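Local coordinates for protein malate dehydrogenase (Picrophilus torridus, PDB 4BGV) that probably catalyses the reversible, NAD-dependent oxidation of malate to oxaloacetate in the tricarboxylic acid cycle, at residues Ile5-Ala10 and Ala15-Thr20; Val81-Ala86 and Lys105-Ala110; Asp95-Asn100 and Ala127-Tyr132; Arg144-Gly149 and Ala239-Ser244; Lys265-Asn270 and Gly275-Ile280. One frame throughout, in Å; residues are numbered along the deposited sequence.

Contact 1: residues Ile5-Ala10 and Ala15-Thr20; sequences ISVIGA and ATVAQT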
# COMPACT_ATOMS: atom_id res chain seq x y z
N ILE A 5 0.07 20.31 -2.17
CA ILE A 5 -1.31 20.49 -1.75
C ILE A 5 -1.31 21.37 -0.52
O ILE A 5 -0.55 21.12 0.43
CB ILE A 5 -1.98 19.14 -1.42
CG1 ILE A 5 -1.91 18.19 -2.63
CG2 ILE A 5 -3.43 19.32 -0.96
CD1 ILE A 5 -0.80 17.12 -2.51
N SER A 6 -2.12 22.42 -0.53
CA SER A 6 -2.32 23.25 0.64
C SER A 6 -3.65 22.86 1.26
O SER A 6 -4.63 22.68 0.55
CB SER A 6 -2.34 24.74 0.28
OG SER A 6 -1.04 25.18 -0.10
N VAL A 7 -3.66 22.73 2.59
CA VAL A 7 -4.88 22.48 3.35
C VAL A 7 -5.16 23.65 4.29
O VAL A 7 -4.37 23.93 5.21
CB VAL A 7 -4.75 21.17 4.16
CG1 VAL A 7 -5.97 20.91 5.02
CG2 VAL A 7 -4.49 19.98 3.21
N ILE A 8 -6.26 24.35 4.04
CA ILE A 8 -6.64 25.49 4.86
C ILE A 8 -7.56 24.98 5.97
O ILE A 8 -8.64 24.46 5.71
CB ILE A 8 -7.32 26.58 4.01
CG1 ILE A 8 -6.38 27.06 2.89
CG2 ILE A 8 -7.75 27.77 4.89
CD1 ILE A 8 -7.00 28.15 2.01
N GLY A 9 -7.09 25.10 7.21
CA GLY A 9 -7.80 24.55 8.37
C GLY A 9 -7.01 23.38 8.92
O GLY A 9 -6.75 22.40 8.21
N ALA A 10 -6.60 23.47 10.18
CA ALA A 10 -5.81 22.42 10.82
C ALA A 10 -6.55 21.74 11.98
O ALA A 10 -5.92 21.14 12.84
CB ALA A 10 -4.46 22.96 11.27
N ALA A 15 -6.51 18.30 9.37
CA ALA A 15 -5.32 17.53 9.72
C ALA A 15 -5.45 16.06 9.29
O ALA A 15 -4.46 15.44 8.89
CB ALA A 15 -4.99 17.65 11.20
N THR A 16 -6.66 15.51 9.33
CA THR A 16 -6.88 14.14 8.86
C THR A 16 -6.60 14.08 7.37
O THR A 16 -5.98 13.14 6.88
CB THR A 16 -8.32 13.68 9.16
OG1 THR A 16 -8.51 13.71 10.58
CG2 THR A 16 -8.57 12.24 8.67
N VAL A 17 -7.06 15.09 6.64
CA VAL A 17 -6.78 15.17 5.22
C VAL A 17 -5.27 15.15 5.01
O VAL A 17 -4.77 14.40 4.17
CB VAL A 17 -7.38 16.43 4.57
CG1 VAL A 17 -6.85 16.62 3.15
CG2 VAL A 17 -8.91 16.34 4.55
N ALA A 18 -4.55 15.97 5.77
CA ALA A 18 -3.10 16.06 5.62
C ALA A 18 -2.43 14.71 5.91
O ALA A 18 -1.56 14.25 5.15
CB ALA A 18 -2.53 17.16 6.53
N GLN A 19 -2.85 14.05 6.99
CA GLN A 19 -2.25 12.76 7.33
C GLN A 19 -2.60 11.72 6.27
O GLN A 19 -1.78 10.85 5.94
CB GLN A 19 -2.70 12.29 8.71
CG GLN A 19 -2.19 10.89 9.11
CD GLN A 19 -0.66 10.84 9.31
OE1 GLN A 19 -0.17 10.98 10.44
NE2 GLN A 19 0.08 10.62 8.23
N THR A 20 -3.80 11.81 5.72
CA THR A 20 -4.26 10.89 4.68
C THR A 20 -3.46 11.07 3.38
O THR A 20 -3.01 10.08 2.76
CB THR A 20 -5.77 11.07 4.41
OG1 THR A 20 -6.48 10.80 5.62
CG2 THR A 20 -6.25 10.10 3.33
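Val7 on strand 4-8 and Val17 on helix 12-23 meet through one methyl each, their side chains set aslant to one another. The touching atoms are Val7 CG2 and Val17 CG1, 4.1 Å apart. Both CB atoms face the opposite segment. In Val17 the touching methyl stands anti to the backbone N (chi1 169°), which carries it from the helix toward the strand. Val7 uses its other branch, the one beside its backbone N. Ala18, one residue on in the helix, has its CA nearest to that of Val7, at 7.0 Å.

At the other end the chain turns back on itself. The CB of Ala15 lies 4.0 Å from the carbonyl O of Ala10, a contact of a methyl with the backbone. Ala10 is gripped from outside: its N bonds to Asp33 OD2 and its O to Lys42 NZ. Within the helix, Thr16 O accepts from both Thr20 N and Thr20 OG1, which come from opposite faces of the carbonyl plane. Tyr232 of the second subunit packs on Ala15, Thr16 and Gln19.

Gly9 opens the GxGxxG turn between the strand and the helix. This is the first beta-alpha-beta unit of a Rossmann fold, and its turn probably binds NAD(+).

Contact 2: residues Val81-Ala86 and Lys105-Ala110; sequences VTAGLA and KSVGEA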
# COMPACT_ATOMS: atom_id res chain seq x y z
N VAL A 81 -10.14 23.49 1.15
CA VAL A 81 -10.68 24.47 2.09
C VAL A 81 -11.53 23.79 3.17
O VAL A 81 -12.64 23.32 2.90
CB VAL A 81 -11.51 25.55 1.35
CG1 VAL A 81 -12.06 26.60 2.33
CG2 VAL A 81 -10.65 26.22 0.28
N THR A 82 -11.02 23.75 4.40
CA THR A 82 -11.76 23.15 5.51
C THR A 82 -11.96 24.16 6.63
O THR A 82 -12.30 23.79 7.74
CB THR A 82 -11.03 21.94 6.13
OG1 THR A 82 -9.93 22.40 6.94
CG2 THR A 82 -10.49 21.02 5.06
N ALA A 83 -11.75 25.43 6.32
CA ALA A 83 -11.91 26.49 7.30
C ALA A 83 -13.41 26.73 7.47
O ALA A 83 -14.19 26.45 6.57
CB ALA A 83 -11.21 27.75 6.82
N GLY A 84 -13.82 27.23 8.62
CA GLY A 84 -15.23 27.46 8.83
C GLY A 84 -15.67 26.92 10.17
O GLY A 84 -14.94 26.18 10.83
N LEU A 85 -16.89 27.28 10.56
CA LEU A 85 -17.35 27.05 11.92
C LEU A 85 -18.54 26.10 11.97
O LEU A 85 -19.10 25.73 10.94
CB LEU A 85 -17.72 28.40 12.55
CG LEU A 85 -17.73 28.53 14.08
CD1 LEU A 85 -16.55 27.79 14.68
CD2 LEU A 85 -17.72 30.00 14.49
N ALA A 86 -18.92 25.71 13.19
CA ALA A 86 -20.15 24.97 13.45
C ALA A 86 -20.67 25.36 14.83
O ALA A 86 -20.30 24.75 15.84
CB ALA A 86 -19.92 23.48 13.36
N LYS A 105 -15.38 33.94 1.47
CA LYS A 105 -15.05 35.16 0.74
C LYS A 105 -13.60 35.57 1.01
O LYS A 105 -12.83 35.81 0.08
CB LYS A 105 -16.04 36.30 1.05
CG LYS A 105 -15.81 37.56 0.22
CD LYS A 105 -17.00 38.53 0.27
CE LYS A 105 -16.77 39.77 -0.61
NZ LYS A 105 -15.61 40.60 -0.14
N SER A 106 -13.21 35.62 2.28
CA SER A 106 -11.84 36.02 2.61
C SER A 106 -10.82 34.95 2.21
O SER A 106 -9.72 35.28 1.75
CB SER A 106 -11.70 36.39 4.09
OG SER A 106 -11.80 35.25 4.92
N VAL A 107 -11.17 33.67 2.38
CA VAL A 107 -10.29 32.60 1.91
C VAL A 107 -10.11 32.66 0.39
O VAL A 107 -8.98 32.56 -0.10
CB VAL A 107 -10.78 31.19 2.34
CG1 VAL A 107 -10.09 30.10 1.53
CG2 VAL A 107 -10.52 30.98 3.83
N GLY A 108 -11.20 32.86 -0.34
CA GLY A 108 -11.14 32.95 -1.79
C GLY A 108 -10.33 34.14 -2.28
O GLY A 108 -9.63 34.06 -3.29
N GLU A 109 -10.43 35.25 -1.55
CA GLU A 109 -9.62 36.42 -1.86
C GLU A 109 -8.13 36.17 -1.66
O GLU A 109 -7.31 36.61 -2.46
CB GLU A 109 -10.11 37.65 -1.08
CG GLU A 109 -11.42 38.19 -1.67
CD GLU A 109 -12.19 39.10 -0.72
OE1 GLU A 109 -11.76 39.28 0.44
OE2 GLU A 109 -13.24 39.62 -1.16
N ALA A 110 -7.79 35.44 -0.60
CA ALA A 110 -6.40 35.04 -0.37
C ALA A 110 -5.89 34.08 -1.45
O ALA A 110 -4.74 34.16 -1.86
CB ALA A 110 -6.23 34.43 1.03
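The end of a central strand of the Rossmann sheet, strand 78-81, and the loop after it lean here on helix 93-114. Val81 and Val107 meet end on, methyl against methyl. Val107 CG1 is 4.1 Å from Val81 CG1 and 4.1 Å from Val81 CG2, so it meets both branches of its partner about equally. With chi1 at 165°, that methyl of Val107 is trans to N and points off the helix. The second branch, Val107 CG2, serves the loop: it lies 4.5 Å from Ala83 CB, a looser touch. Ile8 of strand 4-8 adds to the same cluster and packs on both Ala83 and Val107.

Two polar atoms of the loop, Thr82 OG1 and Ala83 O, have partners elsewhere. Thr82 OG1 bonds to Ile8 O, and Ala83 O accepts from the hydroxyl of Thr124, a probable NAD(+)-binding residue. On the helix, Lys105 NZ pairs with Glu109 OE2 at 2.8 Å, one turn apart. The lysine comes from the syn side of the carboxylate, close to its plane.

The contact itself is wholly apolar. It rests on methyl groups and gives the pair no directional bond; polar bonds outside it, to Ile8, Thr124 and Asn100, tie down the loop.

Contact 3: residues Asp95-Asn100 and Ala127-Tyr132; sequences DLLLKN and ADIMAY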
# COMPACT_ATOMS: atom_id res chain seq x y z
N ASP A 95 -27.71 31.78 10.21
CA ASP A 95 -26.59 32.54 10.76
C ASP A 95 -25.28 31.83 10.45
O ASP A 95 -24.28 32.46 10.11
CB ASP A 95 -26.73 32.72 12.27
CG ASP A 95 -27.70 33.83 12.65
OD1 ASP A 95 -28.54 34.20 11.80
OD2 ASP A 95 -27.62 34.33 13.80
N LEU A 96 -25.29 30.50 10.56
CA LEU A 96 -24.09 29.72 10.30
C LEU A 96 -23.67 29.81 8.83
O LEU A 96 -22.48 29.96 8.52
CB LEU A 96 -24.27 28.26 10.71
CG LEU A 96 -23.04 27.38 10.45
CD1 LEU A 96 -21.82 27.95 11.17
CD2 LEU A 96 -23.28 25.92 10.85
N LEU A 97 -24.65 29.71 7.93
CA LEU A 97 -24.39 29.80 6.50
C LEU A 97 -23.72 31.14 6.19
O LEU A 97 -22.74 31.20 5.47
CB LEU A 97 -25.69 29.69 5.70
CG LEU A 97 -25.52 29.61 4.18
CD1 LEU A 97 -25.14 28.20 3.76
CD2 LEU A 97 -26.76 30.08 3.43
N LEU A 98 -24.27 32.21 6.76
CA LEU A 98 -23.72 33.55 6.55
C LEU A 98 -22.30 33.68 7.08
O LEU A 98 -21.42 34.23 6.40
CB LEU A 98 -24.63 34.61 7.18
CG LEU A 98 -25.89 34.82 6.32
CD1 LEU A 98 -26.86 35.76 6.99
CD2 LEU A 98 -25.49 35.33 4.94
N LYS A 99 -22.07 33.18 8.29
CA LYS A 99 -20.73 33.18 8.88
C LYS A 99 -19.74 32.48 7.96
O LYS A 99 -18.64 32.97 7.71
CB LYS A 99 -20.74 32.48 10.24
CG LYS A 99 -19.37 32.42 10.91
CD LYS A 99 -18.86 33.82 11.24
CE LYS A 99 -17.47 33.78 11.89
NZ LYS A 99 -16.99 35.14 12.29
N ASN A 100 -20.13 31.31 7.45
CA ASN A 100 -19.21 30.55 6.62
C ASN A 100 -18.99 31.18 5.25
O ASN A 100 -17.89 31.12 4.71
CB ASN A 100 -19.64 29.08 6.51
CG ASN A 100 -19.28 28.29 7.74
OD1 ASN A 100 -18.27 28.57 8.40
ND2 ASN A 100 -20.10 27.30 8.07
N ALA A 127 -21.13 22.36 1.10
CA ALA A 127 -20.02 22.61 0.21
C ALA A 127 -20.45 23.08 -1.18
O ALA A 127 -19.66 23.69 -1.89
CB ALA A 127 -19.11 21.36 0.11
N ASP A 128 -21.69 22.82 -1.57
CA ASP A 128 -22.12 23.37 -2.85
C ASP A 128 -22.17 24.90 -2.76
O ASP A 128 -21.57 25.59 -3.60
CB ASP A 128 -23.43 22.77 -3.37
CG ASP A 128 -24.45 22.56 -2.28
OD1 ASP A 128 -24.33 23.20 -1.20
OD2 ASP A 128 -25.39 21.76 -2.51
N ILE A 129 -22.81 25.42 -1.72
CA ILE A 129 -22.87 26.88 -1.53
C ILE A 129 -21.49 27.47 -1.24
O ILE A 129 -21.16 28.56 -1.72
CB ILE A 129 -23.84 27.29 -0.38
CG1 ILE A 129 -25.14 26.50 -0.46
CG2 ILE A 129 -24.10 28.82 -0.41
CD1 ILE A 129 -25.84 26.56 -1.83
N MET A 130 -20.69 26.78 -0.43
CA MET A 130 -19.36 27.28 -0.10
C MET A 130 -18.43 27.27 -1.31
O MET A 130 -17.58 28.15 -1.44
CB MET A 130 -18.74 26.52 1.08
CG MET A 130 -19.52 26.70 2.39
SD MET A 130 -19.87 28.42 2.80
CE MET A 130 -21.57 28.29 3.33
N ALA A 131 -18.59 26.29 -2.21
CA ALA A 131 -17.88 26.30 -3.48
C ALA A 131 -18.30 27.49 -4.33
O ALA A 131 -17.48 28.14 -4.98
CB ALA A 131 -18.09 24.97 -4.24
N TYR A 132 -19.60 27.76 -4.34
CA TYR A 132 -20.13 28.93 -5.05
C TYR A 132 -19.50 30.21 -4.50
O TYR A 132 -19.06 31.07 -5.26
CB TYR A 132 -21.65 28.95 -4.94
CG TYR A 132 -22.33 30.05 -5.73
CD1 TYR A 132 -22.14 30.18 -7.11
CD2 TYR A 132 -23.16 30.95 -5.10
CE1 TYR A 132 -22.77 31.19 -7.83
CE2 TYR A 132 -23.80 31.96 -5.80
CZ TYR A 132 -23.60 32.07 -7.16
OH TYR A 132 -24.24 33.08 -7.83
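Helices 95-100 and 127-132 run in roughly the same direction, their axes 10.9 Å apart at closest approach and crossed at -35°. The gap is bridged mainly by Met130. Its chain bends at chi2 (-50°) and again at chi3, which brings the sulfur and the terminal methyl round to the other helix. Met130 CE lies 3.6 Å from Leu97 CD1, the two side chains crossing at a slant. Met130 CE is also 3.8 Å from Leu97 O. Met130 SD rests against Asn100, 3.8 Å from its CB. Ile129 adds a lighter touch, with its CG2 4.3 Å from Leu97 CD1.

Both helices belong to the Rossmann NAD-binding domain, and both pack against the C-terminal helix 295-321: Leu97 and Ile129 each touch Asn311. Asn100 probably binds NAD(+). Its CB faces helix 127-138, while its amide is engaged elsewhere. OD1 accepts a bond from the backbone N of Leu85, in the loop after strand 78-81, and the side chain also packs on Thr124. The methionine thus backs a residue whose polar end is tied to that loop.

Near the start of helix 127-138, Asp128 OD1 accepts from the backbone N of Ile129 at 2.7 Å. The bond is bent, with an angle of 134° at the hydrogen, and reaches the oxygen from the anti side of the carboxylate.

Contact 4: residues Arg144-Gly149 and Ala239-Ser244; sequences RIIGLG and AVMVES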
# COMPACT_ATOMS: atom_id res chain seq x y z
N ARG A 144 -12.60 24.47 -12.10
CA ARG A 144 -11.43 24.15 -11.28
C ARG A 144 -11.77 24.10 -9.80
O ARG A 144 -10.89 23.94 -8.95
CB ARG A 144 -10.28 25.13 -11.56
CG ARG A 144 -9.84 25.07 -13.02
CD ARG A 144 -8.99 26.26 -13.44
NE ARG A 144 -7.60 26.16 -12.99
CZ ARG A 144 -6.67 25.42 -13.57
NH1 ARG A 144 -6.97 24.68 -14.63
NH2 ARG A 144 -5.42 25.40 -13.08
N ILE A 145 -13.06 24.20 -9.50
CA ILE A 145 -13.55 24.17 -8.13
C ILE A 145 -14.56 23.04 -7.97
O ILE A 145 -15.52 22.95 -8.74
CB ILE A 145 -14.25 25.51 -7.76
CG1 ILE A 145 -13.30 26.70 -7.99
CG2 ILE A 145 -14.71 25.49 -6.32
CD1 ILE A 145 -13.99 28.08 -7.97
N ILE A 146 -14.33 22.16 -6.99
CA ILE A 146 -15.31 21.12 -6.68
C ILE A 146 -15.58 21.04 -5.18
O ILE A 146 -14.71 21.36 -4.38
CB ILE A 146 -14.88 19.72 -7.22
CG1 ILE A 146 -13.55 19.28 -6.61
CG2 ILE A 146 -14.74 19.76 -8.74
CD1 ILE A 146 -13.08 17.89 -7.12
N GLY A 147 -16.80 20.63 -4.80
CA GLY A 147 -17.19 20.55 -3.41
C GLY A 147 -17.40 19.12 -2.93
O GLY A 147 -17.94 18.28 -3.65
N LEU A 148 -16.96 18.83 -1.71
CA LEU A 148 -17.19 17.52 -1.10
C LEU A 148 -18.68 17.30 -0.89
O LEU A 148 -19.35 18.14 -0.32
CB LEU A 148 -16.48 17.41 0.26
CG LEU A 148 -16.87 16.16 1.04
CD1 LEU A 148 -16.31 14.88 0.39
CD2 LEU A 148 -16.45 16.28 2.52
N GLY A 149 -19.19 16.17 -1.34
CA GLY A 149 -20.57 15.83 -1.05
C GLY A 149 -20.73 14.34 -1.20
O GLY A 149 -20.64 13.59 -0.22
N ALA A 239 -9.62 13.09 0.36
CA ALA A 239 -8.35 12.70 -0.25
C ALA A 239 -8.53 11.99 -1.59
O ALA A 239 -7.74 12.20 -2.51
CB ALA A 239 -7.52 11.85 0.71
N VAL A 240 -9.56 11.15 -1.74
CA VAL A 240 -9.73 10.48 -3.03
C VAL A 240 -10.05 11.50 -4.14
O VAL A 240 -9.66 11.31 -5.29
CB VAL A 240 -10.76 9.32 -3.01
CG1 VAL A 240 -10.29 8.20 -2.07
CG2 VAL A 240 -12.15 9.81 -2.63
N MET A 241 -10.74 12.58 -3.79
CA MET A 241 -10.98 13.67 -4.74
C MET A 241 -9.68 14.41 -5.08
O MET A 241 -9.38 14.65 -6.24
CB MET A 241 -11.99 14.68 -4.19
CG MET A 241 -13.41 14.14 -4.08
SD MET A 241 -14.47 15.15 -3.01
CE MET A 241 -14.60 16.68 -3.94
N VAL A 242 -8.92 14.76 -4.04
CA VAL A 242 -7.67 15.50 -4.25
C VAL A 242 -6.67 14.70 -5.11
O VAL A 242 -6.06 15.24 -6.05
CB VAL A 242 -7.01 15.85 -2.90
CG1 VAL A 242 -5.63 16.50 -3.13
CG2 VAL A 242 -7.93 16.75 -2.06
N GLU A 243 -6.51 13.42 -4.80
CA GLU A 243 -5.52 12.62 -5.53
C GLU A 243 -5.96 12.40 -6.99
O GLU A 243 -5.12 12.23 -7.88
CB GLU A 243 -5.24 11.29 -4.81
CG GLU A 243 -6.34 10.27 -4.98
CD GLU A 243 -6.11 9.01 -4.15
OE1 GLU A 243 -5.18 8.99 -3.32
OE2 GLU A 243 -6.87 8.05 -4.35
N SER A 244 -7.27 12.41 -7.25
CA SER A 244 -7.73 12.27 -8.63
C SER A 244 -7.30 13.48 -9.46
O SER A 244 -7.02 13.36 -10.66
CB SER A 244 -9.25 12.07 -8.73
OG SER A 244 -9.63 11.65 -10.05
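Met241 has by far the most surface buried in this contact, followed by Ile146 and Leu148. Its side chain leaves helix 232-246 toward strand 145-147, extended at chi2 (164°) and then bent at chi3 (67°). The bend turns the terminal methyl in along the strand. Met241 CE sits 3.7 Å from Ile146 CD1 and 3.9 Å from Ile146 CG1. Ile146 and Met241 lie alongside, pointing opposite ways. In Ile146, CG1 lies between the backbone N and the carbonyl carbon (chi1 60°), and from there the branch runs out toward the helix.

Met241 CE also lies 3.7 Å from Gly147 O, so it touches backbone as well as side chain. Farther along the chain, Met241 SD is 3.9 Å from Leu148 CD1, and here the side chains cross at about a right angle.

Strand 145-147 is an outermost strand of the parallel Rossmann sheet within this chain. Helix 232-246 belongs to the C-terminal alpha/beta domain. The contact therefore joins the two domains of the LDH/MDH fold. Val121 of the adjacent strand touches both Ile146 and Met241 and extends the apolar cluster. Leu148 also packs on Val123, which probably binds NAD(+), and its side chain is about 6 Å from that of His180, the probable proton acceptor.

Farther along the helix the polar side chains look elsewhere. Glu243 OE2 forms salt bridges with Arg24 and Arg249. Ser244 OG bonds to Arg251 N and to Ile280 O.

Contact 5: residues Lys265-Asn270 and Gly275-Ile280; sequences KTYLVN and GVPIKI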
# COMPACT_ATOMS: atom_id res chain seq x y z
N LYS A 265 -29.96 22.14 -18.86
CA LYS A 265 -31.19 21.52 -19.36
C LYS A 265 -31.50 20.22 -18.62
O LYS A 265 -32.66 19.87 -18.43
CB LYS A 265 -31.10 21.29 -20.87
CG LYS A 265 -30.81 22.58 -21.64
CD LYS A 265 -30.49 22.33 -23.11
CE LYS A 265 -31.74 22.16 -23.94
NZ LYS A 265 -31.43 22.08 -25.41
N THR A 266 -30.45 19.51 -18.19
CA THR A 266 -30.61 18.27 -17.43
C THR A 266 -30.82 18.50 -15.93
O THR A 266 -31.68 17.86 -15.31
CB THR A 266 -29.36 17.37 -17.61
OG1 THR A 266 -29.33 16.85 -18.95
CG2 THR A 266 -29.37 16.21 -16.61
N TYR A 267 -30.03 19.39 -15.34
CA TYR A 267 -30.06 19.56 -13.89
C TYR A 267 -30.89 20.73 -13.38
O TYR A 267 -30.99 20.95 -12.18
CB TYR A 267 -28.64 19.57 -13.32
CG TYR A 267 -27.97 18.23 -13.49
CD1 TYR A 267 -28.39 17.14 -12.76
CD2 TYR A 267 -26.93 18.05 -14.42
CE1 TYR A 267 -27.80 15.89 -12.92
CE2 TYR A 267 -26.32 16.80 -14.59
CZ TYR A 267 -26.76 15.73 -13.84
OH TYR A 267 -26.19 14.48 -14.00
N LEU A 268 -31.49 21.48 -14.31
CA LEU A 268 -32.50 22.49 -13.97
C LEU A 268 -31.99 23.60 -13.07
O LEU A 268 -32.76 24.25 -12.36
CB LEU A 268 -33.73 21.82 -13.33
CG LEU A 268 -34.20 20.54 -14.02
CD1 LEU A 268 -35.44 20.00 -13.32
CD2 LEU A 268 -34.47 20.77 -15.49
N VAL A 269 -30.68 23.81 -13.09
CA VAL A 269 -30.07 24.96 -12.44
C VAL A 269 -29.10 25.57 -13.42
O VAL A 269 -28.56 24.87 -14.29
CB VAL A 269 -29.27 24.60 -11.17
CG1 VAL A 269 -30.20 24.26 -10.03
CG2 VAL A 269 -28.30 23.44 -11.45
N ASN A 270 -28.86 26.87 -13.27
CA ASN A 270 -27.87 27.51 -14.11
C ASN A 270 -26.95 28.42 -13.32
O ASN A 270 -27.40 29.23 -12.50
CB ASN A 270 -28.54 28.27 -15.26
CG ASN A 270 -27.54 28.79 -16.27
OD1 ASN A 270 -26.83 28.02 -16.92
ND2 ASN A 270 -27.49 30.11 -16.42
N GLY A 275 -24.44 18.94 -6.47
CA GLY A 275 -23.82 17.63 -6.54
C GLY A 275 -24.26 16.77 -7.72
O GLY A 275 -25.41 16.35 -7.80
N VAL A 276 -23.33 16.52 -8.64
CA VAL A 276 -23.61 15.72 -9.83
C VAL A 276 -22.41 14.81 -10.11
O VAL A 276 -21.30 15.09 -9.62
CB VAL A 276 -23.90 16.62 -11.08
CG1 VAL A 276 -25.15 17.50 -10.87
CG2 VAL A 276 -22.69 17.47 -11.42
N PRO A 277 -22.61 13.72 -10.88
CA PRO A 277 -21.45 12.86 -11.17
C PRO A 277 -20.45 13.54 -12.08
O PRO A 277 -20.82 14.03 -13.16
CB PRO A 277 -22.06 11.66 -11.91
CG PRO A 277 -23.53 11.81 -11.85
CD PRO A 277 -23.84 13.25 -11.53
N ILE A 278 -19.19 13.59 -11.67
CA ILE A 278 -18.17 14.24 -12.48
C ILE A 278 -16.93 13.35 -12.68
O ILE A 278 -16.64 12.50 -11.83
CB ILE A 278 -17.72 15.60 -11.88
CG1 ILE A 278 -17.15 15.42 -10.47
CG2 ILE A 278 -18.87 16.62 -11.92
CD1 ILE A 278 -16.40 16.66 -9.97
N LYS A 279 -16.24 13.54 -13.80
CA LYS A 279 -14.91 12.96 -13.99
C LYS A 279 -13.89 13.97 -13.46
O LYS A 279 -13.87 15.12 -13.90
CB LYS A 279 -14.63 12.67 -15.48
CG LYS A 279 -13.29 11.97 -15.71
CD LYS A 279 -12.84 11.97 -17.18
CE LYS A 279 -13.89 11.38 -18.09
NZ LYS A 279 -13.36 11.13 -19.48
N ILE A 280 -13.05 13.55 -12.51
CA ILE A 280 -12.11 14.44 -11.85
C ILE A 280 -10.70 14.21 -12.38
O ILE A 280 -10.15 13.11 -12.24
CB ILE A 280 -12.09 14.20 -10.34
CG1 ILE A 280 -13.50 14.30 -9.76
CG2 ILE A 280 -11.14 15.21 -9.64
CD1 ILE A 280 -13.59 13.92 -8.30
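The ring of Tyr267 has a methyl over the centre of each face. On one face lies Val276 CG1, 3.6 Å from the ring centroid and only 6° off the ring normal. This is a CH-pi contact, and the six ring carbons lie at similar distances from the methyl. The opposite face carries Thr266 CG2, 3.6 Å above the plane, from the residue just before. The phenol end reaches farther along the strand: Tyr267 OH is 3.6 Å from Pro277 CD, which approaches obliquely.

A chi1 of -66° puts the ring beside the backbone N and turns it toward the strand. The hydroxyl is bound beyond the contact, to Tyr289 O and Leu291 N. These bonds pin the hydroxyl end of the ring. The methyl on each face would hinder its rotation.

Helix 262-267 ends at this tyrosine. Strand 272-281 is the middle strand of an antiparallel sheet in the C-terminal domain, flanked by strands 251-259 and 284-288. Ile288 of the latter touches both Tyr267 and Val276. Trp301 of helix 295-321 meets the tyrosine ring with the planes at about 60° and also packs on Val276, while Ile196 of the third subunit packs on Pro277.

In the fold
Contacts 1, 2 and 3 lie within the NAD-binding domain, and contact 5 within the C-terminal domain. Contact 4 joins the two. Contacts 1 and 2 touch where Ile8 O meets Thr82 OG1 at 2.7 Å. Contact 2 meets contact 3 through Leu85 N and Asn100 OD1, 2.9 Å apart, and both use helix 93-114. Around the probable cofactor site, contact 1 brings Gly9 and Ala10, contact 3 brings Asn100, and contact 2 lies close by. Contact 4 touches contact 1 through Thr20 and Ala239, and contact 5 through Ser244 OG and Ile280 O at 2.7 Å. Contact 5 lies away from the cofactor and substrate sites, its centre 27 Å from that of contact 1.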